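Local coordinates for putative nisin-resistance protein (Streptococcus agalactiae 515, PDB 4Y68) that belongs to peptidase family S41 and probably confers resistance to the lantibiotic nisin by cleaving it, at residues A[32-35]-A[40-43]; A[182-185]-A[191-194]; A[233-238]-A[286-291]. All coordinates share one frame; numbering follows the deposited sequence.

Contact 1: A[32-35]-A[40-43]; sequences SERY and LDRV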
loop_
_atom_site.group_PDB
_atom_site.type_symbol
_atom_site.label_atom_id
_atom_site.label_comp_id
_atom_site.label_asym_id
_atom_site.label_seq_id
_atom_site.Cartn_x
_atom_site.Cartn_y
_atom_site.Cartn_z
ATOM N N SER A 32 26.105 -7.623 15.562
ATOM C CA SER A 32 25.751 -7.625 14.156
ATOM C C SER A 32 25.248 -8.987 13.676
ATOM O O SER A 32 24.324 -9.046 12.863
ATOM C CB SER A 32 26.940 -7.177 13.334
ATOM O OG SER A 32 27.302 -5.875 13.742
ATOM N N GLU A 33 25.820 -10.076 14.184
ATOM C CA GLU A 33 25.293 -11.400 13.854
ATOM C C GLU A 33 23.861 -11.609 14.348
ATOM O O GLU A 33 23.001 -12.024 13.572
ATOM C CB GLU A 33 26.170 -12.509 14.419
ATOM C CG GLU A 33 25.631 -13.906 14.101
ATOM C CD GLU A 33 26.535 -15.036 14.596
ATOM O OE1 GLU A 33 27.548 -14.737 15.258
ATOM O OE2 GLU A 33 26.223 -16.227 14.333
ATOM N N ARG A 34 23.627 -11.378 15.634
ATOM C CA ARG A 34 22.278 -11.429 16.226
ATOM C C ARG A 34 21.273 -10.630 15.394
ATOM O O ARG A 34 20.199 -11.113 15.057
ATOM C CB ARG A 34 22.293 -10.856 17.657
ATOM C CG ARG A 34 21.616 -11.687 18.746
ATOM C CD ARG A 34 20.118 -11.659 18.678
ATOM N NE ARG A 34 19.606 -12.839 17.984
ATOM C CZ ARG A 34 18.353 -13.303 18.071
ATOM N NH1 ARG A 34 17.447 -12.702 18.838
ATOM N NH2 ARG A 34 18.004 -14.389 17.384
ATOM N N TYR A 35 21.645 -9.387 15.095
ATOM C CA TYR A 35 20.798 -8.468 14.356
ATOM C C TYR A 35 20.374 -9.115 13.040
ATOM O O TYR A 35 19.208 -9.043 12.659
ATOM C CB TYR A 35 21.544 -7.153 14.144
ATOM C CG TYR A 35 20.830 -6.055 13.382
ATOM C CD1 TYR A 35 20.310 -4.946 14.044
ATOM C CD2 TYR A 35 20.725 -6.096 11.993
ATOM C CE1 TYR A 35 19.674 -3.922 13.348
ATOM C CE2 TYR A 35 20.086 -5.085 11.285
ATOM C CZ TYR A 35 19.565 -3.993 11.970
ATOM O OH TYR A 35 18.955 -2.962 11.274
ATOM N N LEU A 40 16.227 -13.024 9.894
ATOM C CA LEU A 40 15.976 -14.339 9.314
ATOM C C LEU A 40 14.817 -15.045 10.032
ATOM O O LEU A 40 13.959 -15.643 9.380
ATOM C CB LEU A 40 17.261 -15.192 9.342
ATOM C CG LEU A 40 18.415 -14.661 8.469
ATOM C CD1 LEU A 40 19.681 -15.496 8.645
ATOM C CD2 LEU A 40 18.028 -14.602 6.968
ATOM N N ASP A 41 14.766 -14.947 11.359
ATOM C CA ASP A 41 13.647 -15.514 12.107
ATOM C C ASP A 41 12.291 -14.944 11.639
ATOM O O ASP A 41 11.344 -15.698 11.407
ATOM C CB ASP A 41 13.818 -15.257 13.615
ATOM C CG ASP A 41 14.915 -16.117 14.248
ATOM O OD1 ASP A 41 15.229 -17.210 13.732
ATOM O OD2 ASP A 41 15.457 -15.701 15.280
ATOM N N ARG A 42 12.200 -13.620 11.503
ATOM C CA ARG A 42 10.954 -12.980 11.068
ATOM C C ARG A 42 10.566 -13.423 9.687
ATOM O O ARG A 42 9.404 -13.732 9.423
ATOM C CB ARG A 42 11.079 -11.456 11.052
ATOM C CG ARG A 42 11.019 -10.821 12.384
ATOM C CD ARG A 42 9.601 -10.802 12.946
ATOM N NE ARG A 42 9.630 -10.105 14.225
ATOM C CZ ARG A 42 8.777 -10.310 15.218
ATOM N NH1 ARG A 42 7.793 -11.198 15.086
ATOM N NH2 ARG A 42 8.914 -9.624 16.346
ATOM N N VAL A 43 11.551 -13.426 8.795
ATOM C CA VAL A 43 11.308 -13.825 7.422
ATOM C C VAL A 43 10.761 -15.235 7.399
ATOM O O VAL A 43 9.738 -15.495 6.755
ATOM C CB VAL A 43 12.581 -13.721 6.576
ATOM C CG1 VAL A 43 12.367 -14.377 5.207
ATOM C CG2 VAL A 43 12.978 -12.265 6.428
#
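The guanidinium of R34 and the carboxylate of D41 meet at one point, NH2 to OD2 at 3.6 Å, with their planes 59° apart. OD2 approaches the guanidinium obliquely, so the two groups form neither a flat, two-pronged pair nor a stack. The same follows from the remaining atoms: D41 OD2 lies 5.1 Å from R34 NH1, and D41 OD1 lies 5.4 Å from R34 NH2. The pair is a long salt bridge without a hydrogen bond, and the two side chains cross at about a right angle. R34 CB points away from 40-43, and bends at chi2 (-74°) and chi3 (98°) bring the guanidinium back along the helix. D41 CB already points toward 32-35.

Both residues belong to helix 32-46. This is an i to i+7 pair, nearly two turns apart on the exposed side of the helix, with R34 CA and D41 CA separated by 10.4 Å. Helices 55-66 and 72-87 pack beside this helix in the N-terminal helical part of the chain. L40 is buried against both, and Y35 stacks on Y72 while its hydroxyl is hydrogen-bonded to D264 and R76. A second arginine near D41 would probably help keep the carboxylate ionised: its other oxygen, OD1, forms a salt bridge with R59 of helix 55-66.

Contact 2: A[182-185]-A[191-194]; sequences FHYT and KKTI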
loop_
_atom_site.group_PDB
_atom_site.type_symbol
_atom_site.label_atom_id
_atom_site.label_comp_id
_atom_site.label_asym_id
_atom_site.label_seq_id
_atom_site.Cartn_x
_atom_site.Cartn_y
_atom_site.Cartn_z
ATOM N N PHE A 182 -10.880 -5.615 0.704
ATOM C CA PHE A 182 -10.242 -6.739 0.014
ATOM C C PHE A 182 -9.944 -7.825 1.056
ATOM O O PHE A 182 -10.088 -7.579 2.246
ATOM C CB PHE A 182 -8.958 -6.308 -0.738
ATOM C CG PHE A 182 -7.925 -5.655 0.145
ATOM C CD1 PHE A 182 -7.928 -4.285 0.346
ATOM C CD2 PHE A 182 -6.968 -6.410 0.787
ATOM C CE1 PHE A 182 -6.989 -3.683 1.170
ATOM C CE2 PHE A 182 -6.021 -5.808 1.606
ATOM C CZ PHE A 182 -6.031 -4.454 1.802
ATOM N N HIS A 183 -9.560 -9.023 0.609
ATOM C CA HIS A 183 -9.123 -10.104 1.525
ATOM C C HIS A 183 -7.628 -10.391 1.406
ATOM O O HIS A 183 -6.990 -10.042 0.416
ATOM C CB HIS A 183 -9.874 -11.406 1.244
ATOM C CG HIS A 183 -11.344 -11.231 1.064
ATOM N ND1 HIS A 183 -12.224 -11.186 2.122
ATOM C CD2 HIS A 183 -12.093 -11.115 -0.056
ATOM C CE1 HIS A 183 -13.452 -11.040 1.664
ATOM N NE2 HIS A 183 -13.401 -10.995 0.344
ATOM N N TYR A 184 -7.064 -11.058 2.402
ATOM C CA TYR A 184 -5.691 -11.508 2.264
ATOM C C TYR A 184 -5.478 -12.781 3.087
ATOM O O TYR A 184 -6.075 -12.963 4.149
ATOM C CB TYR A 184 -4.704 -10.389 2.655
ATOM C CG TYR A 184 -4.788 -9.931 4.088
ATOM C CD1 TYR A 184 -5.870 -9.173 4.542
ATOM C CD2 TYR A 184 -3.782 -10.245 4.993
ATOM C CE1 TYR A 184 -5.946 -8.747 5.876
ATOM C CE2 TYR A 184 -3.845 -9.833 6.314
ATOM C CZ TYR A 184 -4.929 -9.089 6.754
ATOM O OH TYR A 184 -4.975 -8.683 8.064
ATOM N N THR A 185 -4.639 -13.673 2.572
ATOM C CA THR A 185 -4.377 -14.960 3.219
ATOM C C THR A 185 -2.892 -15.154 3.499
ATOM O O THR A 185 -2.081 -14.899 2.616
ATOM C CB THR A 185 -4.875 -16.119 2.325
ATOM O OG1 THR A 185 -6.254 -15.907 2.014
ATOM C CG2 THR A 185 -4.668 -17.497 3.007
ATOM N N LYS A 191 -7.203 -16.777 6.369
ATOM C CA LYS A 191 -7.812 -15.751 5.540
ATOM C C LYS A 191 -8.381 -14.618 6.386
ATOM O O LYS A 191 -9.137 -14.840 7.329
ATOM C CB LYS A 191 -8.907 -16.337 4.656
ATOM C CG LYS A 191 -9.401 -15.351 3.600
ATOM C CD LYS A 191 -10.514 -15.947 2.752
ATOM C CE LYS A 191 -10.923 -14.970 1.675
ATOM N NZ LYS A 191 -12.080 -15.493 0.908
ATOM N N LYS A 192 -7.992 -13.396 6.052
ATOM C CA LYS A 192 -8.508 -12.233 6.764
ATOM C C LYS A 192 -9.083 -11.210 5.790
ATOM O O LYS A 192 -9.030 -11.367 4.559
ATOM C CB LYS A 192 -7.414 -11.601 7.624
ATOM C CG LYS A 192 -6.947 -12.486 8.775
ATOM C CD LYS A 192 -5.853 -11.790 9.598
ATOM C CE LYS A 192 -5.549 -12.542 10.909
ATOM N NZ LYS A 192 -4.714 -11.732 11.876
ATOM N N THR A 193 -9.649 -10.156 6.345
ATOM C CA THR A 193 -10.367 -9.197 5.525
ATOM C C THR A 193 -9.998 -7.802 5.978
ATOM O O THR A 193 -9.944 -7.554 7.162
ATOM C CB THR A 193 -11.891 -9.419 5.620
ATOM O OG1 THR A 193 -12.246 -10.603 4.893
ATOM C CG2 THR A 193 -12.646 -8.240 5.026
ATOM N N ILE A 194 -9.696 -6.902 5.045
ATOM C CA ILE A 194 -9.622 -5.484 5.390
ATOM C C ILE A 194 -10.983 -4.828 5.073
ATOM O O ILE A 194 -11.413 -4.810 3.924
ATOM C CB ILE A 194 -8.496 -4.764 4.639
ATOM C CG1 ILE A 194 -7.130 -5.356 5.005
ATOM C CG2 ILE A 194 -8.558 -3.255 4.888
ATOM C CD1 ILE A 194 -6.798 -5.309 6.505
#
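Y184 and I194 lose the most surface in this antiparallel beta hairpin, whose strands 180-185 and 191-195 are joined by a five-residue loop. Short-segment axes approach to 4.6 Å and run at 150°. The Y184 side chain runs across those of K192 and I194: K192 CB sits over one face of the ring, 4.0 Å from the centroid, in a CH-pi contact, while I194 CD1 meets Y184 CE1 obliquely at 3.6 Å. With chi1 at 63°, Y184 CG lies between the backbone N and the carbonyl carbon, which leans the ring over K192 CB.

I194 CB also makes a CH-pi contact over one face of the F182 ring, offset toward the rim, and I194 CG1 reaches F182 CZ at 3.5 Å. V256 of strand 256-261 touches both aromatic side chains. The backbone bonds fix this register: K192 N to Y184 O is nearly straight (173°), whereas F182 N to I194 O is weak.

On the face carrying H183, T185, K191 and T193, the extended K191 chain runs past T185 OG1 and lays CE against H183 CB, with NZ over one face of the imidazole. T193 OG1 lies in the plane of that ring, hydrogen-bonded at its edge to H183 ND1 at 2.8 Å.

Contact 3: A[233-238]-A[286-291]; sequences TFLSFK and TPILPD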
loop_
_atom_site.group_PDB
_atom_site.type_symbol
_atom_site.label_atom_id
_atom_site.label_comp_id
_atom_site.label_asym_id
_atom_site.label_seq_id
_atom_site.Cartn_x
_atom_site.Cartn_y
_atom_site.Cartn_z
ATOM N N THR A 233 -5.676 0.165 -2.706
ATOM C CA THR A 233 -6.701 1.189 -2.780
ATOM C C THR A 233 -7.516 1.012 -4.053
ATOM O O THR A 233 -8.743 1.100 -4.017
ATOM C CB THR A 233 -6.113 2.609 -2.742
ATOM O OG1 THR A 233 -5.512 2.810 -1.470
ATOM C CG2 THR A 233 -7.222 3.654 -2.930
ATOM N N PHE A 234 -6.832 0.776 -5.172
ATOM C CA PHE A 234 -7.517 0.466 -6.420
ATOM C C PHE A 234 -8.425 -0.750 -6.245
ATOM O O PHE A 234 -9.553 -0.720 -6.677
ATOM C CB PHE A 234 -6.505 0.206 -7.550
ATOM C CG PHE A 234 -7.132 -0.047 -8.902
ATOM C CD1 PHE A 234 -8.409 0.391 -9.192
ATOM C CD2 PHE A 234 -6.433 -0.725 -9.884
ATOM C CE1 PHE A 234 -8.983 0.157 -10.433
ATOM C CE2 PHE A 234 -7.001 -0.963 -11.133
ATOM C CZ PHE A 234 -8.276 -0.521 -11.402
ATOM N N LEU A 235 -7.932 -1.825 -5.622
ATOM C CA LEU A 235 -8.764 -3.020 -5.441
ATOM C C LEU A 235 -10.026 -2.731 -4.632
ATOM O O LEU A 235 -11.056 -3.348 -4.852
ATOM C CB LEU A 235 -7.970 -4.142 -4.766
ATOM C CG LEU A 235 -6.916 -4.731 -5.693
ATOM C CD1 LEU A 235 -6.209 -5.933 -5.053
ATOM C CD2 LEU A 235 -7.591 -5.121 -7.001
ATOM N N SER A 236 -9.942 -1.786 -3.702
ATOM C CA SER A 236 -11.071 -1.484 -2.826
ATOM C C SER A 236 -12.278 -0.910 -3.575
ATOM O O SER A 236 -13.368 -0.876 -3.023
ATOM C CB SER A 236 -10.652 -0.500 -1.744
ATOM O OG SER A 236 -9.540 -0.975 -1.033
ATOM N N PHE A 237 -12.068 -0.448 -4.810
ATOM C CA PHE A 237 -13.160 0.040 -5.673
ATOM C C PHE A 237 -13.659 -1.011 -6.661
ATOM O O PHE A 237 -14.661 -0.790 -7.343
ATOM C CB PHE A 237 -12.723 1.278 -6.469
ATOM C CG PHE A 237 -12.519 2.511 -5.621
ATOM C CD1 PHE A 237 -13.541 3.433 -5.455
ATOM C CD2 PHE A 237 -11.300 2.752 -5.001
ATOM C CE1 PHE A 237 -13.361 4.573 -4.682
ATOM C CE2 PHE A 237 -11.110 3.878 -4.221
ATOM C CZ PHE A 237 -12.149 4.803 -4.065
ATOM N N LYS A 238 -12.965 -2.143 -6.754
ATOM C CA LYS A 238 -13.287 -3.138 -7.780
ATOM C C LYS A 238 -14.631 -3.786 -7.553
ATOM O O LYS A 238 -14.977 -4.147 -6.434
ATOM C CB LYS A 238 -12.210 -4.214 -7.857
ATOM C CG LYS A 238 -11.160 -3.921 -8.910
ATOM C CD LYS A 238 -11.384 -4.741 -10.148
ATOM C CE LYS A 238 -11.493 -6.208 -9.765
ATOM N NZ LYS A 238 -11.705 -7.117 -10.920
ATOM N N THR A 286 0.877 -9.361 -8.848
ATOM C CA THR A 286 0.439 -9.379 -10.228
ATOM C C THR A 286 -0.283 -8.076 -10.582
ATOM O O THR A 286 -1.084 -7.552 -9.793
ATOM C CB THR A 286 -0.495 -10.558 -10.501
ATOM O OG1 THR A 286 -1.701 -10.364 -9.782
ATOM C CG2 THR A 286 0.130 -11.855 -10.032
ATOM N N PRO A 287 -0.001 -7.550 -11.777
ATOM C CA PRO A 287 -0.571 -6.267 -12.184
ATOM C C PRO A 287 -2.100 -6.290 -12.252
ATOM O O PRO A 287 -2.714 -7.316 -12.527
ATOM C CB PRO A 287 0.053 -6.040 -13.572
ATOM C CG PRO A 287 1.372 -6.771 -13.506
ATOM C CD PRO A 287 1.041 -8.017 -12.711
ATOM N N ILE A 288 -2.710 -5.146 -11.990
ATOM C CA ILE A 288 -4.142 -5.017 -12.133
ATOM C C ILE A 288 -4.462 -4.394 -13.497
ATOM O O ILE A 288 -3.952 -3.331 -13.844
ATOM C CB ILE A 288 -4.729 -4.179 -10.991
ATOM C CG1 ILE A 288 -4.310 -4.778 -9.641
ATOM C CG2 ILE A 288 -6.258 -4.121 -11.103
ATOM C CD1 ILE A 288 -4.568 -3.837 -8.461
ATOM N N LEU A 289 -5.297 -5.072 -14.272
ATOM C CA LEU A 289 -5.775 -4.539 -15.548
ATOM C C LEU A 289 -6.909 -3.544 -15.339
ATOM O O LEU A 289 -7.899 -3.873 -14.708
ATOM C CB LEU A 289 -6.281 -5.665 -16.461
ATOM C CG LEU A 289 -5.284 -6.481 -17.276
ATOM C CD1 LEU A 289 -5.133 -5.872 -18.666
ATOM C CD2 LEU A 289 -3.956 -6.526 -16.564
ATOM N N PRO A 290 -6.772 -2.323 -15.865
ATOM C CA PRO A 290 -7.930 -1.433 -15.829
ATOM C C PRO A 290 -9.003 -1.960 -16.768
ATOM O O PRO A 290 -8.665 -2.776 -17.613
ATOM C CB PRO A 290 -7.371 -0.093 -16.314
ATOM C CG PRO A 290 -6.160 -0.445 -17.093
ATOM C CD PRO A 290 -5.581 -1.668 -16.427
ATOM N N ASP A 291 -10.252 -1.524 -16.612
ATOM C CA ASP A 291 -11.339 -1.992 -17.480
ATOM C C ASP A 291 -11.061 -1.668 -18.948
ATOM O O ASP A 291 -11.416 -2.428 -19.855
ATOM C CB ASP A 291 -12.670 -1.360 -17.062
ATOM C CG ASP A 291 -13.045 -1.689 -15.634
ATOM O OD1 ASP A 291 -12.680 -2.789 -15.159
ATOM O OD2 ASP A 291 -13.698 -0.845 -14.986
#
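I288 meets F234 and L235 with two different branches. Its CG2 presses on F234 CE2 at 3.2 Å, a tight approach that comes obliquely to the ring, and F234 CD2 lies 3.6 Å from the same methyl. F234 and I288 lie alongside and point opposite ways. The other branch, extended through CG1, ends in I288 CD1, 3.6 Å from L235 CD2, the two side chains meeting at a slant. F234 CG stands anti to the backbone N (chi1 -177°), carrying the ring out toward 286-291. All three side chains are buried, and no hydrogen bond spans the two segments.

Helix 229-235 lies in the beta-alpha-beta connection between the parallel, neighbouring strands 218-222 and 243-247, and the contact joins F234 and L235 of that helix to the loop leading into strand 292-293. L235 to K238 form a type I beta turn, with K238 N bonded to L235 O at 3.0 Å.

In the next shell, Y283 touches both L235 and I288, and S245 of strand 243-247 packs against F234 while its OG accepts a hydrogen bond from D291 N. I288 N is hydrogen-bonded to T250 OG1, and R278 NH2 grips the carbonyl oxygens of S236 and K238.

Contacts 2 and 3 are neighbours, their centres 15 Å apart, and they touch by packing of F182 CD1 on S236 OG at 3.9 Å. Contact 1 is remote: its centre lies 28 Å from that of contact 2 and 35 Å from that of contact 3, with nearest atoms about 13 and 19 Å away, and contacts 1 and 3 occupy opposite sides of the chain's centre. Strand 267-276 relates the three indirectly: it pairs with strand 180-185 of contact 2, D264, just ahead of the strand, is hydrogen-bonded to Y35, and R278 just after it holds the turn in contact 3. By analogy with other S41 peptidases, the catalytic serine probably lies near the start of helix 229-235, at the other end from F234 and L235.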